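Local coordinates for protein LAO/AO transport system kinase (Escherichia coli, PDB 2P67) that belongs to the MeaB family of P-loop GTPases, has a parallel sheet flanked by helices and probably binds a nucleotide, at residues G19-E32 / R136-Y149. Numbering follows the deposited sequence.
Sequences GERATLAQAMTLVE and RARELMLLCEAAGY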
ATOM      1  N   GLY A  19      15.442  24.678 -26.750  1.00 28.04           N
ATOM      2  CA  GLY A  19      15.098  23.379 -27.305  1.00 28.89           C
ATOM      3  C   GLY A  19      16.207  22.758 -28.131  1.00 29.29           C
ATOM      4  O   GLY A  19      15.963  21.827 -28.904  1.00 30.22           O
ATOM      5  N   GLU A  20      17.434  23.250 -27.965  1.00 29.56           N
ATOM      6  CA  GLU A  20      18.568  22.680 -28.685  1.00 29.26           C
ATOM      7  C   GLU A  20      18.859  21.262 -28.200  1.00 28.41           C
ATOM      8  O   GLU A  20      19.218  21.055 -27.041  1.00 27.05           O
ATOM      9  CB  GLU A  20      19.800  23.566 -28.555  1.00 30.08           C
ATOM     10  CG  GLU A  20      19.648  24.881 -29.318  1.00 34.00           C
ATOM     11  CD  GLU A  20      20.924  25.701 -29.374  1.00 39.93           C
ATOM     12  OE1 GLU A  20      22.005  25.183 -29.002  1.00 40.19           O
ATOM     13  OE2 GLU A  20      20.835  26.877 -29.808  1.00 41.27           O
ATOM     14  N   ARG A  21      18.707  20.302 -29.106  1.00 28.37           N
ATOM     15  CA  ARG A  21      18.799  18.868 -28.740  1.00 28.67           C
ATOM     16  C   ARG A  21      20.187  18.439 -28.270  1.00 27.96           C
ATOM     17  O   ARG A  21      20.311  17.592 -27.368  1.00 26.80           O
ATOM     18  CB  ARG A  21      18.282  17.994 -29.881  1.00 29.78           C
ATOM     19  CG  ARG A  21      16.778  18.112 -30.069  1.00 30.76           C
ATOM     20  CD  ARG A  21      16.311  17.344 -31.289  1.00 35.32           C
ATOM     21  NE  ARG A  21      16.772  17.975 -32.521  1.00 38.07           N
ATOM     22  CZ  ARG A  21      16.883  17.348 -33.696  1.00 40.45           C
ATOM     23  NH1 ARG A  21      16.574  16.055 -33.808  1.00 36.63           N
ATOM     24  NH2 ARG A  21      17.310  18.016 -34.764  1.00 40.79           N
ATOM     25  N   ALA A  22      21.234  19.034 -28.858  1.00 27.90           N
ATOM     26  CA  ALA A  22      22.613  18.681 -28.474  1.00 27.01           C
ATOM     27  C   ALA A  22      22.887  19.065 -27.021  1.00 25.55           C
ATOM     28  O   ALA A  22      23.528  18.305 -26.285  1.00 24.40           O
ATOM     29  CB  ALA A  22      23.628  19.320 -29.413  1.00 26.99           C
ATOM     30  N   THR A  23      22.361  20.224 -26.606  1.00 24.54           N
ATOM     31  CA  THR A  23      22.537  20.689 -25.236  1.00 23.61           C
ATOM     32  C   THR A  23      21.729  19.831 -24.253  1.00 23.16           C
ATOM     33  O   THR A  23      22.217  19.525 -23.179  1.00 22.44           O
ATOM     34  CB  THR A  23      22.249  22.206 -25.043  1.00 23.64           C
ATOM     35  OG1 THR A  23      23.187  22.972 -25.802  1.00 24.72           O
ATOM     36  CG2 THR A  23      22.428  22.605 -23.581  1.00 23.86           C
ATOM     37  N   LEU A  24      20.513  19.450 -24.626  1.00 22.41           N
ATOM     38  CA  LEU A  24      19.738  18.544 -23.800  1.00 22.00           C
ATOM     39  C   LEU A  24      20.500  17.226 -23.566  1.00 22.00           C
ATOM     40  O   LEU A  24      20.637  16.789 -22.425  1.00 21.19           O
ATOM     41  CB  LEU A  24      18.354  18.279 -24.398  1.00 22.14           C
ATOM     42  CG  LEU A  24      17.420  17.392 -23.554  1.00 21.68           C
ATOM     43  CD1 LEU A  24      17.236  17.901 -22.114  1.00 22.32           C
ATOM     44  CD2 LEU A  24      16.081  17.204 -24.238  1.00 21.57           C
ATOM     45  N   ALA A  25      21.019  16.629 -24.637  1.00 22.40           N
ATOM     46  CA  ALA A  25      21.762  15.366 -24.512  1.00 23.49           C
ATOM     47  C   ALA A  25      22.982  15.553 -23.624  1.00 24.08           C
ATOM     48  O   ALA A  25      23.273  14.717 -22.769  1.00 24.43           O
ATOM     49  CB  ALA A  25      22.156  14.866 -25.872  1.00 23.77           C
ATOM     50  N   GLN A  26      23.691  16.666 -23.827  1.00 24.54           N
ATOM     51  CA  GLN A  26      24.872  16.993 -23.033  1.00 25.16           C
ATOM     52  C   GLN A  26      24.524  17.147 -21.553  1.00 24.01           C
ATOM     53  O   GLN A  26      25.246  16.687 -20.692  1.00 23.64           O
ATOM     54  CB  GLN A  26      25.456  18.323 -23.499  1.00 26.24           C
ATOM     55  CG  GLN A  26      26.598  18.258 -24.473  1.00 31.57           C
ATOM     56  CD  GLN A  26      27.208  19.658 -24.627  1.00 36.21           C
ATOM     57  OE1 GLN A  26      28.192  19.998 -23.967  1.00 40.26           O
ATOM     58  NE2 GLN A  26      26.575  20.490 -25.437  1.00 38.65           N
ATOM     59  N   ALA A  27      23.431  17.855 -21.270  1.00 23.18           N
ATOM     60  CA  ALA A  27      22.968  18.059 -19.892  1.00 22.23           C
ATOM     61  C   ALA A  27      22.577  16.730 -19.219  1.00 21.83           C
ATOM     62  O   ALA A  27      22.893  16.475 -18.045  1.00 21.48           O
ATOM     63  CB  ALA A  27      21.783  19.066 -19.882  1.00 21.63           C
ATOM     64  N   MET A  28      21.869  15.878 -19.953  1.00 22.36           N
ATOM     65  CA  MET A  28      21.548  14.544 -19.444  1.00 22.38           C
ATOM     66  C   MET A  28      22.826  13.745 -19.122  1.00 23.49           C
ATOM     67  O   MET A  28      22.942  13.171 -18.053  1.00 23.71           O
ATOM     68  CB  MET A  28      20.661  13.788 -20.435  1.00 22.86           C
ATOM     69  CG  MET A  28      19.309  14.464 -20.690  1.00 21.61           C
ATOM     70  SD  MET A  28      18.210  13.357 -21.579  1.00 22.74           S
ATOM     71  CE  MET A  28      16.630  14.228 -21.358  1.00 23.11           C
ATOM     72  N   THR A  29      23.793  13.739 -20.039  1.00 24.14           N
ATOM     73  CA  THR A  29      25.072  13.042 -19.808  1.00 25.05           C
ATOM     74  C   THR A  29      25.773  13.550 -18.555  1.00 25.94           C
ATOM     75  O   THR A  29      26.259  12.749 -17.735  1.00 26.26           O
ATOM     76  CB  THR A  29      25.987  13.110 -21.052  1.00 24.89           C
ATOM     77  OG1 THR A  29      25.395  12.331 -22.095  1.00 27.12           O
ATOM     78  CG2 THR A  29      27.394  12.539 -20.760  1.00 26.78           C
ATOM     79  N   LEU A  30      25.752  14.866 -18.369  1.00 26.00           N
ATOM     80  CA  LEU A  30      26.316  15.497 -17.176  1.00 27.06           C
ATOM     81  C   LEU A  30      25.647  15.015 -15.900  1.00 27.85           C
ATOM     82  O   LEU A  30      26.319  14.701 -14.920  1.00 27.57           O
ATOM     83  CB  LEU A  30      26.212  17.027 -17.290  1.00 26.72           C
ATOM     84  CG  LEU A  30      26.738  17.859 -16.118  1.00 27.30           C
ATOM     85  CD1 LEU A  30      28.258  17.781 -16.032  1.00 27.45           C
ATOM     86  CD2 LEU A  30      26.276  19.305 -16.262  1.00 28.35           C
ATOM     87  N   VAL A  31      24.312  14.990 -15.911  1.00 28.86           N
ATOM     88  CA  VAL A  31      23.506  14.488 -14.791  1.00 31.16           C
ATOM     89  C   VAL A  31      23.769  12.994 -14.507  1.00 32.20           C
ATOM     90  O   VAL A  31      23.639  12.536 -13.367  1.00 33.31           O
ATOM     91  CB  VAL A  31      21.988  14.788 -15.043  1.00 31.15           C
ATOM     92  CG1 VAL A  31      21.084  14.077 -14.035  1.00 32.44           C
ATOM     93  CG2 VAL A  31      21.760  16.287 -15.024  1.00 30.60           C
ATOM     94  N   GLU A  32      24.166  12.249 -15.530  1.00 33.40           N
ATOM     95  CA  GLU A  32      24.488  10.824 -15.378  1.00 34.66           C
ATOM     96  C   GLU A  32      25.946  10.505 -14.997  1.00 35.40           C
ATOM     97  O   GLU A  32      26.292   9.341 -14.727  1.00 35.30           O
ATOM     98  CB  GLU A  32      24.125  10.085 -16.656  1.00 34.78           C
ATOM     99  CG  GLU A  32      22.642  10.057 -16.950  1.00 36.16           C
ATOM    100  CD  GLU A  32      22.346   9.273 -18.204  1.00 39.73           C
ATOM    101  OE1 GLU A  32      23.093   9.458 -19.194  1.00 39.74           O
ATOM    102  OE2 GLU A  32      21.378   8.465 -18.191  1.00 44.25           O
ATOM    103  N   ARG A 136      16.750   9.395 -11.045  1.00 25.81           N
ATOM    104  CA  ARG A 136      17.307   9.701 -12.359  1.00 25.37           C
ATOM    105  C   ARG A 136      16.235  10.021 -13.411  1.00 24.46           C
ATOM    106  O   ARG A 136      16.355  11.020 -14.137  1.00 23.38           O
ATOM    107  CB  ARG A 136      18.212   8.542 -12.825  1.00 27.13           C
ATOM    108  CG  ARG A 136      19.004   8.814 -14.114  1.00 30.21           C
ATOM    109  CD  ARG A 136      19.772  10.169 -14.127  1.00 35.82           C
ATOM    110  NE  ARG A 136      20.444  10.491 -12.863  1.00 40.61           N
ATOM    111  CZ  ARG A 136      21.554   9.902 -12.411  1.00 44.24           C
ATOM    112  NH1 ARG A 136      22.148   8.932 -13.113  1.00 44.32           N
ATOM    113  NH2 ARG A 136      22.071  10.276 -11.236  1.00 46.35           N
ATOM    114  N   ALA A 137      15.191   9.188 -13.478  1.00 22.75           N
ATOM    115  CA  ALA A 137      14.074   9.427 -14.390  1.00 22.33           C
ATOM    116  C   ALA A 137      13.465  10.799 -14.144  1.00 21.55           C
ATOM    117  O   ALA A 137      13.217  11.539 -15.097  1.00 21.30           O
ATOM    118  CB  ALA A 137      13.005   8.313 -14.255  1.00 22.46           C
ATOM    119  N   ARG A 138      13.226  11.124 -12.868  1.00 21.20           N
ATOM    120  CA  ARG A 138      12.652  12.411 -12.501  1.00 21.02           C
ATOM    121  C   ARG A 138      13.520  13.591 -12.951  1.00 20.40           C
ATOM    122  O   ARG A 138      13.000  14.582 -13.487  1.00 20.16           O
ATOM    123  CB  ARG A 138      12.396  12.493 -10.998  1.00 21.41           C
ATOM    124  CG  ARG A 138      11.223  11.664 -10.517  1.00 22.48           C
ATOM    125  CD  ARG A 138      11.026  11.825  -9.026  1.00 27.02           C
ATOM    126  NE  ARG A 138      10.288  10.689  -8.485  1.00 33.25           N
ATOM    127  CZ  ARG A 138       9.007  10.683  -8.127  1.00 35.36           C
ATOM    128  NH1 ARG A 138       8.264  11.789  -8.225  1.00 37.90           N
ATOM    129  NH2 ARG A 138       8.477   9.546  -7.648  1.00 31.24           N
ATOM    130  N   GLU A 139      14.827  13.500 -12.713  1.00 20.09           N
ATOM    131  CA  GLU A 139      15.728  14.576 -13.121  1.00 20.31           C
ATOM    132  C   GLU A 139      15.762  14.756 -14.660  1.00 20.46           C
ATOM    133  O   GLU A 139      15.737  15.885 -15.172  1.00 20.20           O
ATOM    134  CB  GLU A 139      17.122  14.365 -12.513  1.00 20.85           C
ATOM    135  CG  GLU A 139      17.076  14.451 -10.991  1.00 22.71           C
ATOM    136  CD  GLU A 139      18.379  14.104 -10.318  1.00 27.05           C
ATOM    137  OE1 GLU A 139      19.234  13.426 -10.947  1.00 28.55           O
ATOM    138  OE2 GLU A 139      18.532  14.526  -9.149  1.00 26.74           O
ATOM    139  N   LEU A 140      15.793  13.648 -15.399  1.00 19.42           N
ATOM    140  CA  LEU A 140      15.787  13.732 -16.844  1.00 19.84           C
ATOM    141  C   LEU A 140      14.470  14.348 -17.343  1.00 18.95           C
ATOM    142  O   LEU A 140      14.481  15.123 -18.289  1.00 17.84           O
ATOM    143  CB  LEU A 140      16.005  12.359 -17.458  1.00 20.28           C
ATOM    144  CG  LEU A 140      17.326  11.636 -17.127  1.00 22.98           C
ATOM    145  CD1 LEU A 140      17.378  10.361 -17.949  1.00 27.46           C
ATOM    146  CD2 LEU A 140      18.557  12.491 -17.430  1.00 26.70           C
ATOM    147  N   MET A 141      13.358  13.991 -16.693  1.00 18.80           N
ATOM    148  CA  MET A 141      12.041  14.580 -16.986  1.00 18.98           C
ATOM    149  C   MET A 141      12.064  16.105 -16.788  1.00 18.27           C
ATOM    150  O   MET A 141      11.571  16.847 -17.641  1.00 18.26           O
ATOM    151  CB  MET A 141      10.942  13.954 -16.102  1.00 18.76           C
ATOM    152  CG  MET A 141      10.592  12.504 -16.455  1.00 20.21           C
ATOM    153  SD  MET A 141       9.435  11.749 -15.259  1.00 20.34           S
ATOM    154  CE  MET A 141       7.867  12.432 -15.871  1.00 23.48           C
ATOM    155  N   LEU A 142      12.657  16.559 -15.682  1.00 18.46           N
ATOM    156  CA  LEU A 142      12.833  18.006 -15.441  1.00 19.22           C
ATOM    157  C   LEU A 142      13.609  18.698 -16.562  1.00 18.93           C
ATOM    158  O   LEU A 142      13.204  19.772 -17.027  1.00 18.15           O
ATOM    159  CB  LEU A 142      13.520  18.251 -14.099  1.00 19.12           C
ATOM    160  CG  LEU A 142      12.766  17.932 -12.808  1.00 20.04           C
ATOM    161  CD1 LEU A 142      13.641  18.311 -11.628  1.00 22.70           C
ATOM    162  CD2 LEU A 142      11.393  18.665 -12.737  1.00 21.45           C
ATOM    163  N   LEU A 143      14.685  18.064 -17.036  1.00 19.96           N
ATOM    164  CA  LEU A 143      15.468  18.620 -18.152  1.00 20.56           C
ATOM    165  C   LEU A 143      14.592  18.761 -19.394  1.00 20.47           C
ATOM    166  O   LEU A 143      14.619  19.800 -20.067  1.00 20.65           O
ATOM    167  CB  LEU A 143      16.734  17.778 -18.452  1.00 20.73           C
ATOM    168  CG  LEU A 143      17.817  17.871 -17.361  1.00 21.41           C
ATOM    169  CD1 LEU A 143      18.879  16.790 -17.551  1.00 23.31           C
ATOM    170  CD2 LEU A 143      18.449  19.255 -17.319  1.00 20.95           C
ATOM    171  N   CYS A 144      13.785  17.741 -19.682  1.00 19.28           N
ATOM    172  CA  CYS A 144      12.869  17.816 -20.811  1.00 20.34           C
ATOM    173  C   CYS A 144      11.848  18.960 -20.672  1.00 20.38           C
ATOM    174  O   CYS A 144      11.512  19.630 -21.659  1.00 19.91           O
ATOM    175  CB  CYS A 144      12.163  16.484 -21.023  1.00 20.73           C
ATOM    176  SG  CYS A 144      13.273  15.162 -21.516  1.00 22.64           S
ATOM    177  N   GLU A 145      11.370  19.171 -19.443  1.00 20.36           N
ATOM    178  CA  GLU A 145      10.417  20.246 -19.153  1.00 20.95           C
ATOM    179  C   GLU A 145      11.063  21.595 -19.418  1.00 21.63           C
ATOM    180  O   GLU A 145      10.476  22.462 -20.094  1.00 22.14           O
ATOM    181  CB  GLU A 145       9.932  20.154 -17.713  1.00 20.91           C
ATOM    182  CG  GLU A 145       8.962  18.939 -17.525  1.00 21.40           C
ATOM    183  CD  GLU A 145       8.322  18.866 -16.156  1.00 22.63           C
ATOM    184  OE1 GLU A 145       8.707  19.633 -15.257  1.00 24.78           O
ATOM    185  OE2 GLU A 145       7.427  18.009 -15.973  1.00 22.56           O
ATOM    186  N   ALA A 146      12.266  21.767 -18.886  1.00 21.65           N
ATOM    187  CA  ALA A 146      12.999  23.023 -19.077  1.00 22.24           C
ATOM    188  C   ALA A 146      13.314  23.254 -20.563  1.00 22.76           C
ATOM    189  O   ALA A 146      13.308  24.404 -21.032  1.00 22.68           O
ATOM    190  CB  ALA A 146      14.261  23.040 -18.209  1.00 21.46           C
ATOM    191  N   ALA A 147      13.525  22.164 -21.310  1.00 22.13           N
ATOM    192  CA  ALA A 147      13.788  22.207 -22.758  1.00 23.23           C
ATOM    193  C   ALA A 147      12.556  22.516 -23.639  1.00 23.93           C
ATOM    194  O   ALA A 147      12.670  22.647 -24.869  1.00 25.21           O
ATOM    195  CB  ALA A 147      14.419  20.890 -23.203  1.00 22.56           C
ATOM    196  N   GLY A 148      11.383  22.590 -23.021  1.00 24.12           N
ATOM    197  CA  GLY A 148      10.178  23.032 -23.702  1.00 24.23           C
ATOM    198  C   GLY A 148       9.369  21.932 -24.355  1.00 23.98           C
ATOM    199  O   GLY A 148       8.524  22.215 -25.205  1.00 23.94           O
ATOM    200  N   TYR A 149       9.630  20.669 -23.993  1.00 22.96           N
ATOM    201  CA  TYR A 149       8.803  19.574 -24.487  1.00 22.82           C
ATOM    202  C   TYR A 149       7.346  19.728 -24.022  1.00 22.77           C
ATOM    203  O   TYR A 149       7.091  20.138 -22.904  1.00 22.95           O
ATOM    204  CB  TYR A 149       9.430  18.192 -24.141  1.00 22.85           C
ATOM    205  CG  TYR A 149      10.604  17.980 -25.049  1.00 22.89           C
ATOM    206  CD1 TYR A 149      10.441  17.332 -26.268  1.00 24.04           C
ATOM    207  CD2 TYR A 149      11.853  18.517 -24.746  1.00 24.55           C
ATOM    208  CE1 TYR A 149      11.485  17.183 -27.153  1.00 24.95           C
ATOM    209  CE2 TYR A 149      12.923  18.385 -25.644  1.00 25.49           C
ATOM    210  CZ  TYR A 149      12.719  17.708 -26.840  1.00 26.03           C
ATOM    211  OH  TYR A 149      13.725  17.563 -27.764  1.00 25.02           O
TER
HETATM  212  O   HOH W   1      15.669  19.544 -27.037  1.00 34.28           O
HETATM  213  O   HOH W   2      21.597   7.316 -15.246  1.00 46.79           O
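Leu24, Val31 and Leu143 bury more surface than any other residues where helix 21-32 packs against the 136-146 segment of helix 133-146. The axes approach to 10.3 Å at 156°, a nearly antiparallel pair. Leu143 is a knob in a hole formed by Leu24, Ala27, Met28 and Val31: its CB lies 3.7 Å from Leu24 CD1, while Leu143 CD1 reaches on to Val31 CG2 and Met28 CG. In Leu24, chi1 (-177°) and chi2 (54°) together direct CD1 to Leu143 and CD2 to Ala147 CB and, obliquely, the Tyr149 ring, 3.7 Å from CE2. Met28, extended beyond CG, runs alongside Leu143, pointing the opposite way, and brings CE to 3.5 Å from Cys144 SG.

Val31 marks the change to a polar end. Its CG1 rests near Arg136 NE and Glu139 OE1, and its carbonyl O stands 3.4 Å above the guanidinium plane, over the centre, an angle too poor for a hydrogen bond from NH2. Glu139 OE1 lies in that plane at the edge, a long salt bridge to NE (3.7 Å); buried NE has no hydrogen-bonding partner in the model, so this link is probably just electrostatic. OE1 also forms a salt bridge with Arg317 of the second subunit, while OE2 is hydrogen-bonded to Gln135. One water joins Arg136 NH1 to Glu32 OE2; Glu32 OE1 makes a salt bridge with Arg122. At the other end, another water connects Tyr149 OH with Gly19 O, weakly on the glycine side.

Met28, Leu140 and Tyr149 also touch strand 119-124, so the contact seats helix 21-32 against a sheet-flanking helix. Direct cohesion is therefore chiefly apolar, with water-mediated polar links at both ends.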